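Side-chain contacts in beta sliding clamp (PDB 2AWA), which probably forms a ring-shaped homodimer around DNA that tethers DNA polymerases and other proteins to it, making replication processive: residues 242-247 / 251-256; 209-214 / 236-241; 152-157 / 221-226; 161-166 / 346-351; 371-374 / 379-382. All coordinates share one frame; numbering follows the deposited sequence.

Overall arrangement
The contacts run through the central and C-terminal domains. Helix 151-161 opens contact 3, and the turn after it opens contact 4. Strand 211-216 opens contact 2. Contact 3 then closes on helix 217-226, so it crosses both contact 4 and contact 2. Contact 2 closes at the end of strand 233-238 and joins central-domain strands of two sheets. Contact 1 follows at once as a local hairpin, and its strand 242-246 lies beside 233-238. Contacts 1 and 2 both fall within the long loop that contact 4 closes on helix 343-351, tying the central to the C-terminal domain. Contact 5, a C-terminal hairpin, comes last and touches contact 4 through Gln382 and Leu371.

Contact 1 (242-247 / 251-256); sequences QILFRS and SFYTRL
Ser251 faces Arg246 as a non-hydrogen-bonded pair of an antiparallel beta hairpin. Its OG lies against the aliphatic CG of Arg246, 3.5 Å away. Phe252 and Phe245 form the next pair, which is hydrogen-bonded in both directions. Phe245 N donates to Phe252 O at 2.9 Å and nearly straight (169°). The two rings lie side by side and point the same way, with planes 47° apart. CD1 of Phe245 sits at the edge of the Phe252 ring, 3.6 Å from its CD2. Phe223 of helix 217-226 also meets the Phe245 ring. Tyr253 turns to the other face of the sheet and shares it with Leu244. CG of Leu244 is anti to its own N (chi1 168°), and the CD1 branch ends over the centre of the Tyr253 ring, 3.5 Å from the ring centroid. This is a CH-pi contact almost on the ring normal. OE1 of Gln242 approaches the same ring obliquely, while its NE2 is bonded to Gln139 O. Thr254 exchanges two backbone bonds with Ile243, Ile243 N to Thr254 O and Thr254 N to Ile243 O, each 3.1 Å. Its CG2 packs on CG2 of Ile243. Its OG1 bonds to Arg255 O on a lone pair and also to Ser219 OG. Through strand 250-255 the hairpin joins strand 64-71 of the N-terminal domain. Arg255 points away from the partner strand. Leu256 crosses Ile243 at about a right angle, with CD2 3.5 Å from Ile243 CG2 and CD1 3.4 Å from Gln242 O.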
# COMPACT_ATOMS: atom_id res chain seq x y z
N GLN B 242 34.70 6.60 3.56
CA GLN B 242 33.66 5.57 3.55
C GLN B 242 33.81 4.58 4.69
O GLN B 242 34.72 4.66 5.48
CB GLN B 242 33.67 4.83 2.21
CG GLN B 242 34.78 3.82 2.03
CD GLN B 242 34.58 2.98 0.77
OE1 GLN B 242 33.47 2.92 0.22
NE2 GLN B 242 35.64 2.33 0.31
N ILE B 243 32.89 3.62 4.75
CA ILE B 243 32.83 2.66 5.84
C ILE B 243 32.11 1.40 5.33
O ILE B 243 31.18 1.49 4.54
CB ILE B 243 32.09 3.31 7.06
CG1 ILE B 243 32.00 2.39 8.27
CG2 ILE B 243 30.68 3.71 6.67
CD1 ILE B 243 31.19 3.06 9.39
N LEU B 244 32.54 0.24 5.81
CA LEU B 244 32.02 -1.05 5.35
C LEU B 244 31.48 -1.89 6.50
O LEU B 244 32.17 -2.10 7.49
CB LEU B 244 33.16 -1.82 4.67
CG LEU B 244 32.92 -3.30 4.36
CD1 LEU B 244 31.79 -3.42 3.34
CD2 LEU B 244 34.18 -3.97 3.86
N PHE B 245 30.27 -2.39 6.34
CA PHE B 245 29.70 -3.39 7.25
C PHE B 245 29.68 -4.75 6.53
O PHE B 245 29.09 -4.87 5.47
CB PHE B 245 28.27 -2.99 7.59
CG PHE B 245 28.12 -1.60 8.13
CD1 PHE B 245 28.05 -0.52 7.28
CD2 PHE B 245 28.03 -1.38 9.50
CE1 PHE B 245 27.91 0.76 7.78
CE2 PHE B 245 27.89 -0.10 10.00
CZ PHE B 245 27.83 0.96 9.15
N ARG B 246 30.29 -5.77 7.10
CA ARG B 246 30.38 -7.08 6.44
C ARG B 246 29.91 -8.24 7.32
O ARG B 246 30.36 -8.38 8.44
CB ARG B 246 31.82 -7.35 6.03
CG ARG B 246 31.95 -8.18 4.77
CD ARG B 246 33.36 -8.15 4.27
NE ARG B 246 34.27 -8.68 5.29
CZ ARG B 246 35.58 -8.45 5.33
NH1 ARG B 246 36.18 -7.70 4.40
NH2 ARG B 246 36.29 -8.98 6.31
N SER B 247 29.01 -9.06 6.79
CA SER B 247 28.66 -10.33 7.39
C SER B 247 29.36 -11.40 6.59
O SER B 247 30.21 -11.10 5.78
CB SER B 247 27.14 -10.52 7.36
OG SER B 247 26.64 -10.47 6.05
N SER B 251 28.64 -7.54 1.88
CA SER B 251 29.45 -6.37 2.10
C SER B 251 28.58 -5.18 1.74
O SER B 251 28.00 -5.14 0.67
CB SER B 251 30.67 -6.40 1.19
OG SER B 251 31.40 -7.60 1.34
N PHE B 252 28.49 -4.22 2.66
CA PHE B 252 27.65 -3.04 2.51
C PHE B 252 28.52 -1.82 2.77
O PHE B 252 28.96 -1.60 3.92
CB PHE B 252 26.52 -3.15 3.52
CG PHE B 252 25.61 -1.96 3.59
CD1 PHE B 252 24.67 -1.73 2.61
CD2 PHE B 252 25.64 -1.11 4.68
CE1 PHE B 252 23.79 -0.65 2.70
CE2 PHE B 252 24.75 -0.03 4.77
CZ PHE B 252 23.84 0.19 3.78
N TYR B 253 28.83 -1.08 1.71
CA TYR B 253 29.65 0.14 1.82
C TYR B 253 28.75 1.36 1.76
O TYR B 253 27.73 1.35 1.11
CB TYR B 253 30.65 0.26 0.67
CG TYR B 253 31.56 -0.91 0.45
CD1 TYR B 253 31.10 -2.05 -0.19
CD2 TYR B 253 32.90 -0.85 0.82
CE1 TYR B 253 31.95 -3.14 -0.42
CE2 TYR B 253 33.75 -1.92 0.59
CZ TYR B 253 33.27 -3.06 -0.02
OH TYR B 253 34.12 -4.12 -0.24
N THR B 254 29.14 2.41 2.46
CA THR B 254 28.46 3.69 2.39
C THR B 254 29.49 4.79 2.46
O THR B 254 30.60 4.62 3.00
CB THR B 254 27.42 3.89 3.55
OG1 THR B 254 26.89 5.22 3.52
CG2 THR B 254 28.03 3.66 4.93
N ARG B 255 29.11 5.92 1.90
CA ARG B 255 29.90 7.13 2.03
C ARG B 255 29.76 7.65 3.43
O ARG B 255 28.77 7.40 4.11
CB ARG B 255 29.40 8.20 1.07
CG ARG B 255 29.70 7.91 -0.38
CD ARG B 255 28.84 8.77 -1.28
NE ARG B 255 29.20 10.19 -1.20
CZ ARG B 255 30.17 10.76 -1.89
NH1 ARG B 255 30.92 10.06 -2.74
NH2 ARG B 255 30.41 12.06 -1.74
N LEU B 256 30.79 8.37 3.85
CA LEU B 256 30.75 9.17 5.05
C LEU B 256 30.58 10.62 4.65
O LEU B 256 30.96 11.03 3.56
CB LEU B 256 32.05 8.96 5.83
CG LEU B 256 32.22 7.53 6.36
CD1 LEU B 256 33.50 7.37 7.18
CD2 LEU B 256 30.99 7.11 7.19

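Contact 2 (209-214 / 236-241); sequences DDFDVV and IFFANN
Phe211 lays its ring against the ring of Phe238 in an offset stack, with centroids 4.3 Å apart and planes tilted by 23°. The contact begins at CB of Phe211, which stands over the Phe238 face, 4.2 Å from the ring centroid and 5° off its normal. This is a CH-pi contact. Next, CG of Phe211 lies 3.7 Å from Phe238 CZ. The first torsion of Phe211 places CG between the backbone N and the carbonyl carbon (chi1 53°), and the ring is laid along that face. Along the two sides of the ring, CD1 meets CZ and CE1 of Phe238, while CD2 reaches Phe238 CE2 at 3.6 Å. CE1 and CE2 of Phe211 both rest on Phe238 CZ, each at 3.8 Å. At the tip, Phe211 CZ is 3.9 Å from Phe238 CZ. In the other direction, Phe238 CZ sits over the centre of the Phe211 ring. Val213, two residues on, adds its methyl groups. CG1 is 3.8 Å from Phe238 CD1, and CG2 is 4.0 Å from Phe238 CE1. The valine crosses the phenylalanine at about a right angle. Strand 211-216 is an outer strand of one sheet and strand 233-238 belongs to another, so the stack joins central-domain strands of two different sheets near the surface. Leu147 of strand 147-150 touches both aromatic side chains. No hydrogen bond links the two segments. The contact is wholly apolar and rests on dispersion and on partial removal of two rings and a valine from water.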
# COMPACT_ATOMS: atom_id res chain seq x y z
N ASP B 209 39.57 0.41 18.80
CA ASP B 209 40.25 1.66 18.44
C ASP B 209 39.23 2.77 18.19
O ASP B 209 38.16 2.52 17.60
CB ASP B 209 41.13 1.45 17.21
N ASP B 210 39.55 3.98 18.64
CA ASP B 210 38.62 5.13 18.54
C ASP B 210 38.32 5.58 17.11
O ASP B 210 39.16 5.47 16.23
CB ASP B 210 39.14 6.33 19.34
CG ASP B 210 39.02 6.14 20.86
OD1 ASP B 210 38.31 5.20 21.29
OD2 ASP B 210 39.63 6.93 21.62
N PHE B 211 37.11 6.10 16.88
CA PHE B 211 36.76 6.69 15.59
C PHE B 211 35.80 7.84 15.79
O PHE B 211 35.25 8.02 16.87
CB PHE B 211 36.16 5.66 14.65
CG PHE B 211 35.02 4.92 15.24
CD1 PHE B 211 33.73 5.45 15.20
CD2 PHE B 211 35.21 3.70 15.86
CE1 PHE B 211 32.67 4.75 15.76
CE2 PHE B 211 34.14 3.01 16.43
CZ PHE B 211 32.88 3.54 16.38
N ASP B 212 35.58 8.60 14.72
CA ASP B 212 34.67 9.73 14.74
C ASP B 212 34.14 9.91 13.32
O ASP B 212 34.84 10.42 12.46
CB ASP B 212 35.42 10.99 15.22
CG ASP B 212 34.48 12.16 15.55
OD1 ASP B 212 33.45 12.34 14.86
OD2 ASP B 212 34.79 12.91 16.50
N VAL B 213 32.93 9.46 13.07
CA VAL B 213 32.39 9.48 11.71
C VAL B 213 30.97 10.04 11.69
O VAL B 213 30.30 10.13 12.73
CB VAL B 213 32.42 8.07 11.08
CG1 VAL B 213 33.87 7.55 11.00
CG2 VAL B 213 31.57 7.09 11.86
N VAL B 214 30.52 10.44 10.51
CA VAL B 214 29.14 10.84 10.31
C VAL B 214 28.58 10.01 9.18
O VAL B 214 29.12 10.04 8.06
CB VAL B 214 29.01 12.35 10.01
CG1 VAL B 214 27.54 12.74 9.90
CG2 VAL B 214 29.65 13.17 11.10
N ILE B 236 32.85 -4.03 11.05
CA ILE B 236 32.87 -2.66 10.52
C ILE B 236 34.29 -2.21 10.25
O ILE B 236 35.19 -2.40 11.07
CB ILE B 236 32.16 -1.67 11.47
CG1 ILE B 236 30.82 -2.25 11.93
CG2 ILE B 236 31.89 -0.31 10.76
CD1 ILE B 236 29.91 -1.26 12.68
N PHE B 237 34.52 -1.66 9.06
CA PHE B 237 35.86 -1.16 8.72
C PHE B 237 35.73 0.31 8.35
O PHE B 237 34.76 0.69 7.71
CB PHE B 237 36.50 -1.95 7.57
CG PHE B 237 36.70 -3.40 7.88
CD1 PHE B 237 35.62 -4.26 7.91
CD2 PHE B 237 37.97 -3.92 8.15
CE1 PHE B 237 35.76 -5.59 8.20
CE2 PHE B 237 38.14 -5.25 8.45
CZ PHE B 237 37.04 -6.10 8.47
N PHE B 238 36.71 1.11 8.77
CA PHE B 238 36.67 2.57 8.61
C PHE B 238 37.71 3.06 7.61
O PHE B 238 38.84 2.64 7.65
CB PHE B 238 36.90 3.25 9.96
CG PHE B 238 35.77 3.06 10.94
CD1 PHE B 238 34.63 3.84 10.86
CD2 PHE B 238 35.83 2.07 11.90
CE1 PHE B 238 33.57 3.65 11.75
CE2 PHE B 238 34.80 1.88 12.78
CZ PHE B 238 33.66 2.66 12.71
N ALA B 239 37.29 3.93 6.70
CA ALA B 239 38.21 4.81 5.98
C ALA B 239 37.72 6.26 6.17
O ALA B 239 36.69 6.49 6.83
CB ALA B 239 38.28 4.46 4.50
N ASN B 240 38.46 7.22 5.61
CA ASN B 240 38.11 8.63 5.75
C ASN B 240 36.88 8.96 4.92
O ASN B 240 36.01 9.72 5.35
CB ASN B 240 39.28 9.53 5.32
N ASN B 241 36.80 8.36 3.74
CA ASN B 241 35.76 8.65 2.76
C ASN B 241 34.52 7.77 2.96
O ASN B 241 33.42 8.15 2.57
CB ASN B 241 36.32 8.47 1.33
CG ASN B 241 37.20 7.21 1.18

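Contact 3 (152-157 / 221-226)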
# COMPACT_ATOMS: atom_id res chain seq x y z
N LYS B 152 21.68 -6.26 16.42
CA LYS B 152 20.46 -5.79 17.08
C LYS B 152 20.74 -4.48 17.85
O LYS B 152 19.85 -3.62 17.97
CB LYS B 152 19.80 -6.89 17.93
CG LYS B 152 19.78 -6.70 19.44
CD LYS B 152 19.04 -7.90 20.12
CE LYS B 152 19.33 -7.98 21.62
NZ LYS B 152 18.82 -9.24 22.25
N LEU B 153 21.98 -4.31 18.32
CA LEU B 153 22.43 -3.08 18.97
C LEU B 153 22.50 -1.90 17.99
O LEU B 153 22.06 -0.79 18.29
CB LEU B 153 23.80 -3.34 19.62
CG LEU B 153 24.66 -2.24 20.25
CD1 LEU B 153 25.70 -2.85 21.15
CD2 LEU B 153 25.37 -1.41 19.19
N LEU B 154 23.08 -2.13 16.82
CA LEU B 154 23.13 -1.13 15.75
C LEU B 154 21.73 -0.73 15.30
O LEU B 154 21.43 0.47 15.23
CB LEU B 154 23.87 -1.67 14.54
CG LEU B 154 25.17 -1.01 14.12
CD1 LEU B 154 26.33 -1.88 14.50
CD2 LEU B 154 25.15 -0.82 12.61
N LYS B 155 20.90 -1.71 14.96
CA LYS B 155 19.50 -1.44 14.58
C LYS B 155 18.78 -0.64 15.66
O LYS B 155 17.94 0.22 15.34
CB LYS B 155 18.72 -2.74 14.34
CG LYS B 155 19.18 -3.56 13.12
CD LYS B 155 18.22 -4.69 12.82
CE LYS B 155 18.59 -5.49 11.59
NZ LYS B 155 17.36 -6.07 10.97
N LYS B 156 19.11 -0.91 16.93
CA LYS B 156 18.53 -0.18 18.04
C LYS B 156 19.03 1.27 18.08
O LYS B 156 18.25 2.20 18.25
CB LYS B 156 18.79 -0.90 19.37
CG LYS B 156 18.01 -0.27 20.51
CD LYS B 156 17.94 -1.13 21.77
CE LYS B 156 17.62 -0.22 22.99
NZ LYS B 156 16.86 -0.88 24.09
N ILE B 157 20.33 1.48 17.91
CA ILE B 157 20.86 2.83 17.77
C ILE B 157 20.22 3.58 16.60
O ILE B 157 19.88 4.74 16.71
CB ILE B 157 22.37 2.78 17.56
CG1 ILE B 157 23.07 2.67 18.91
CG2 ILE B 157 22.88 4.04 16.84
CD1 ILE B 157 24.56 2.36 18.78
N ARG B 221 19.25 3.48 7.42
CA ARG B 221 17.96 2.81 7.22
C ARG B 221 18.13 1.59 6.31
O ARG B 221 17.49 0.57 6.53
CB ARG B 221 16.90 3.73 6.62
CG ARG B 221 16.54 4.99 7.41
CD ARG B 221 16.10 4.67 8.83
NE ARG B 221 15.18 5.69 9.36
CZ ARG B 221 14.67 5.69 10.59
NH1 ARG B 221 14.98 4.75 11.47
NH2 ARG B 221 13.83 6.66 10.94
N GLU B 222 18.96 1.68 5.29
CA GLU B 222 19.20 0.53 4.44
C GLU B 222 19.98 -0.55 5.17
O GLU B 222 19.76 -1.74 4.93
CB GLU B 222 19.94 0.90 3.15
CG GLU B 222 19.13 1.71 2.15
CD GLU B 222 17.80 1.09 1.77
OE1 GLU B 222 17.62 -0.14 1.89
OE2 GLU B 222 16.92 1.85 1.32
N PHE B 223 20.91 -0.16 6.03
CA PHE B 223 21.65 -1.12 6.82
C PHE B 223 20.67 -2.04 7.55
O PHE B 223 20.85 -3.26 7.56
CB PHE B 223 22.56 -0.45 7.85
CG PHE B 223 23.08 -1.40 8.87
CD1 PHE B 223 22.34 -1.72 9.98
CD2 PHE B 223 24.26 -2.05 8.66
CE1 PHE B 223 22.79 -2.65 10.88
CE2 PHE B 223 24.71 -2.97 9.55
CZ PHE B 223 23.97 -3.27 10.66
N SER B 224 19.65 -1.45 8.16
CA SER B 224 18.68 -2.25 8.92
C SER B 224 17.86 -3.19 8.03
O SER B 224 17.50 -4.28 8.46
CB SER B 224 17.73 -1.36 9.72
OG SER B 224 18.43 -0.53 10.62
N ALA B 225 17.59 -2.77 6.80
CA ALA B 225 16.91 -3.61 5.81
C ALA B 225 17.81 -4.68 5.16
O ALA B 225 17.34 -5.74 4.76
CB ALA B 225 16.30 -2.76 4.73
N VAL B 226 19.10 -4.42 5.04
CA VAL B 226 19.99 -5.34 4.35
C VAL B 226 20.36 -6.49 5.26
O VAL B 226 20.41 -7.63 4.84
CB VAL B 226 21.24 -4.61 3.81
CG1 VAL B 226 22.35 -5.58 3.46
CG2 VAL B 226 20.84 -3.77 2.58
O HOH W 1 15.96 -6.52 8.52
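Leu154 and Lys155 of one helix meet Phe223 and Ser224 of another. CD2 of Leu154 lies over one face of the Phe223 ring, offset toward the rim. It is 3.6 Å from the ring centroid and 3.3 Å from Phe223 CZ, a CH-pi contact. The leucine and the phenylalanine cross at about a right angle. CG of Lys155 comes to the edge of the same ring. The lysine chain then runs on extended, and its NZ donates to Ser224 O at 3.1 Å, in the carbonyl plane and on a lone pair. Water 1 closes the triangle. It accepts from Lys155 NZ at 2.9 Å and donates to Ser224 O at 2.7 Å. Ser224 O belongs to the last turn of its helix, where the dipole would probably favour a nearby cation. NZ also makes a salt bridge with Asp229 OD1. Further out, the ring of Phe227 meets Phe223, and Phe252 also touches it. Both helices lie in the central domain, and in sliding clamps such helices line the DNA channel. The two segments run roughly antiparallel, at 145° with their axes 9.9 Å apart. Leu153 and Ile157 pack helix 151-161 on Leu202 of strand 196-203, while Phe223 and Val226 set helix 217-226 on strand 250-255.

Contact 4 (161-166 / 346-351)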
# COMPACT_ATOMS: atom_id res chain seq x y z
N THR B 161 17.96 7.11 16.79
CA THR B 161 18.62 8.38 16.42
C THR B 161 18.39 8.93 15.00
O THR B 161 18.22 10.14 14.83
CB THR B 161 20.15 8.31 16.69
OG1 THR B 161 20.74 7.32 15.86
CG2 THR B 161 20.40 7.93 18.11
N ALA B 162 18.38 8.08 13.98
CA ALA B 162 18.33 8.54 12.58
C ALA B 162 17.12 9.44 12.20
O ALA B 162 17.21 10.26 11.30
CB ALA B 162 18.39 7.36 11.67
N PHE B 163 16.00 9.29 12.87
CA PHE B 163 14.85 10.14 12.56
C PHE B 163 15.08 11.64 12.94
O PHE B 163 14.40 12.54 12.43
CB PHE B 163 13.61 9.59 13.28
CG PHE B 163 13.65 9.82 14.72
CD1 PHE B 163 13.22 11.04 15.23
CD2 PHE B 163 14.22 8.90 15.56
CE1 PHE B 163 13.31 11.29 16.57
CE2 PHE B 163 14.32 9.14 16.89
CZ PHE B 163 13.86 10.33 17.41
N ALA B 164 16.02 11.90 13.85
CA ALA B 164 16.27 13.25 14.33
C ALA B 164 17.12 14.07 13.37
O ALA B 164 17.11 15.29 13.42
CB ALA B 164 16.90 13.21 15.67
N ALA B 165 17.84 13.38 12.49
CA ALA B 165 18.68 14.03 11.48
C ALA B 165 17.85 14.79 10.46
O ALA B 165 16.76 14.39 10.08
CB ALA B 165 19.53 13.01 10.77
N SER B 166 18.39 15.91 10.02
CA SER B 166 17.79 16.68 9.00
C SER B 166 17.58 15.89 7.71
O SER B 166 18.25 14.89 7.45
CB SER B 166 18.68 17.89 8.71
OG SER B 166 18.18 18.57 7.57
N LEU B 346 7.47 15.50 19.17
CA LEU B 346 7.15 14.76 20.38
C LEU B 346 6.77 13.32 20.00
O LEU B 346 7.27 12.38 20.60
CB LEU B 346 5.99 15.43 21.14
CG LEU B 346 5.58 14.76 22.47
CD1 LEU B 346 6.81 14.35 23.28
CD2 LEU B 346 4.70 15.67 23.29
N ILE B 347 5.89 13.17 19.02
CA ILE B 347 5.49 11.86 18.53
C ILE B 347 6.70 11.01 18.09
O ILE B 347 6.78 9.84 18.41
CB ILE B 347 4.47 11.98 17.38
CG1 ILE B 347 3.12 12.49 17.91
CG2 ILE B 347 4.26 10.65 16.71
CD1 ILE B 347 2.25 13.16 16.85
N ASP B 348 7.61 11.61 17.32
CA ASP B 348 8.79 10.92 16.82
C ASP B 348 9.57 10.40 18.01
O ASP B 348 9.92 9.21 18.07
CB ASP B 348 9.69 11.84 15.99
CG ASP B 348 9.12 12.16 14.61
OD1 ASP B 348 8.22 11.44 14.14
OD2 ASP B 348 9.61 13.14 13.98
N SER B 349 9.81 11.30 18.97
CA SER B 349 10.54 10.99 20.19
C SER B 349 9.91 9.84 20.94
O SER B 349 10.61 8.96 21.47
CB SER B 349 10.60 12.21 21.12
OG SER B 349 11.28 13.32 20.55
N LEU B 350 8.58 9.84 20.99
CA LEU B 350 7.86 8.83 21.73
C LEU B 350 7.96 7.49 21.02
O LEU B 350 8.35 6.50 21.63
CB LEU B 350 6.42 9.25 21.98
CG LEU B 350 6.34 10.42 22.97
CD1 LEU B 350 4.95 11.01 22.99
CD2 LEU B 350 6.75 10.00 24.40
N LYS B 351 7.67 7.47 19.72
CA LYS B 351 7.82 6.26 18.90
C LYS B 351 9.22 5.68 19.04
O LYS B 351 9.41 4.50 18.83
CB LYS B 351 7.54 6.54 17.42
CG LYS B 351 6.05 6.72 17.07
CD LYS B 351 5.83 6.85 15.54
CE LYS B 351 4.49 6.21 15.06
NZ LYS B 351 3.25 7.05 15.31
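Phe163 and Asp348 meet where a turn with helical backbone angles comes beside helix 343-351, their CA atoms 7.4 Å apart. Each CB is directed toward the other segment. The two side chains slide past each other in opposite directions, and the ring and carboxylate planes are 64° apart. It is the methylene of the aspartate that does the touching. Asp348 CB lies 3.7 Å from both CD1 and CE1 of Phe163. Asp348 O lies over one ring face, toward the rim, and is 4.1 Å from Phe163 CZ. Ala164 CB sits over the opposite face. CG of Phe163 takes the position between its N and carbonyl carbon (chi1 73°), and this holds the ring between the neighbouring alanine and the helix. Ser349 N also approaches, 4.2 Å from Phe163 CE1. The contact bridges the central and C-terminal domains, on the helix side of a sheet built from strands of both, with 196-203 beside 379-384. The carboxylate itself turns to that sheet. Asp348 OD2 makes a salt bridge with NH1 of Arg196. The same arginine touches the Phe163 side chain and gives a weak bond from NE to Ala164 O, so it reaches both halves of the contact. Its charge would probably help to keep the aspartate ionised. Ser349 OG bonds back to Tyr345 O, one helical turn earlier. The Phe163 turn is held by the Ala164 N to Thr161 O bond of 3.0 Å. OE1 of Gln382 meets the far end of the ring near its plane, 3.4 Å from Phe163 CZ.

Contact 5 (371-374 / 379-382); sequences LVPA and DFMQ
Leu371 O is gripped by two donors, Gln382 N at 3.1 Å and water 2 at 2.9 Å. The same water accepts from Gln382 NE2 at 2.9 Å and gives a weak bond to Phe380 O. It also lies over the centre of the Phe380 ring, 3.5 Å above its plane. The second backbone bond of the Leu371 and Gln382 pair runs from Leu371 N to Gln382 O at 3.0 Å, with the donor well above the carbonyl plane. The pair belongs to a beta hairpin of the C-terminal domain, whose strand 379-384 also joins strand 196-203 of the central domain. Gln382 is extended as far as CD. With its amide turned at chi3 (76°), NE2 reaches the water and also Ser349 O of helix 343-351. Toward the turn, Pro373 cannot give the backbone N-H bond that would continue the pairing at Phe380 O. Its ring carbon CD lies 3.3 Å from that oxygen instead, and 4.3 Å from Phe380 CD2. Val372 CG1 lies near the same carbonyl and makes a loose apolar contact with CE of the selenomethionine Met381, at 4.4 Å. One water thus links the strands, firmly to Leu371 O and Gln382 NE2 and weakly to Phe380 O. It probably offsets part of the N-H bond that the proline cannot supply.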
# COMPACT_ATOMS: atom_id res chain seq x y z
N LEU B 371 13.57 14.64 26.99
CA LEU B 371 12.74 13.45 27.23
C LEU B 371 13.63 12.23 27.38
O LEU B 371 14.45 11.97 26.50
CB LEU B 371 11.81 13.15 26.06
CG LEU B 371 10.83 14.14 25.48
CD1 LEU B 371 11.52 15.12 24.53
CD2 LEU B 371 9.80 13.33 24.75
N VAL B 372 13.41 11.46 28.44
CA VAL B 372 14.11 10.19 28.68
C VAL B 372 13.11 9.09 29.00
O VAL B 372 12.01 9.37 29.48
CB VAL B 372 15.12 10.27 29.87
CG1 VAL B 372 16.15 11.37 29.64
CG2 VAL B 372 14.40 10.51 31.17
N PRO B 373 13.48 7.84 28.74
CA PRO B 373 12.66 6.76 29.24
C PRO B 373 12.75 6.70 30.76
O PRO B 373 13.84 6.81 31.33
CB PRO B 373 13.25 5.50 28.60
CG PRO B 373 14.59 5.87 28.13
CD PRO B 373 14.63 7.36 27.96
N ALA B 374 11.59 6.55 31.39
CA ALA B 374 11.51 6.54 32.85
C ALA B 374 11.82 5.16 33.41
O ALA B 374 11.45 4.13 32.83
CB ALA B 374 10.13 6.99 33.29
N ASP B 379 21.03 5.11 28.62
CA ASP B 379 21.50 6.49 28.45
C ASP B 379 21.01 7.05 27.10
O ASP B 379 21.77 7.31 26.16
CB ASP B 379 23.03 6.54 28.55
CG ASP B 379 23.55 7.95 28.78
OD1 ASP B 379 22.85 8.92 28.40
OD2 ASP B 379 24.65 8.09 29.33
N PHE B 380 19.69 7.23 27.04
CA PHE B 380 19.00 7.60 25.83
C PHE B 380 18.25 8.88 26.13
O PHE B 380 17.35 8.90 26.95
CB PHE B 380 18.06 6.47 25.37
CG PHE B 380 17.22 6.81 24.16
CD1 PHE B 380 17.69 7.67 23.17
CD2 PHE B 380 15.94 6.26 24.02
CE1 PHE B 380 16.90 7.99 22.08
CE2 PHE B 380 15.16 6.57 22.93
CZ PHE B 380 15.64 7.44 21.95
N MSE B 381 18.67 9.94 25.44
CA MSE B 381 18.37 11.33 25.76
C MSE B 381 17.88 12.06 24.49
O MSE B 381 18.48 11.95 23.43
CB MSE B 381 19.68 11.95 26.25
CG MSE B 381 19.83 13.47 26.10
SE MSE B 381 18.74 14.38 27.43
CE MSE B 381 19.75 13.83 29.14
N GLN B 382 16.79 12.81 24.59
CA GLN B 382 16.31 13.59 23.46
C GLN B 382 15.99 15.00 23.89
O GLN B 382 15.75 15.25 25.06
CB GLN B 382 15.07 12.95 22.85
CG GLN B 382 15.31 11.56 22.33
CD GLN B 382 14.06 10.92 21.80
OE1 GLN B 382 13.60 11.25 20.71
NE2 GLN B 382 13.51 9.98 22.56
O HOH W 2 14.77 9.47 25.15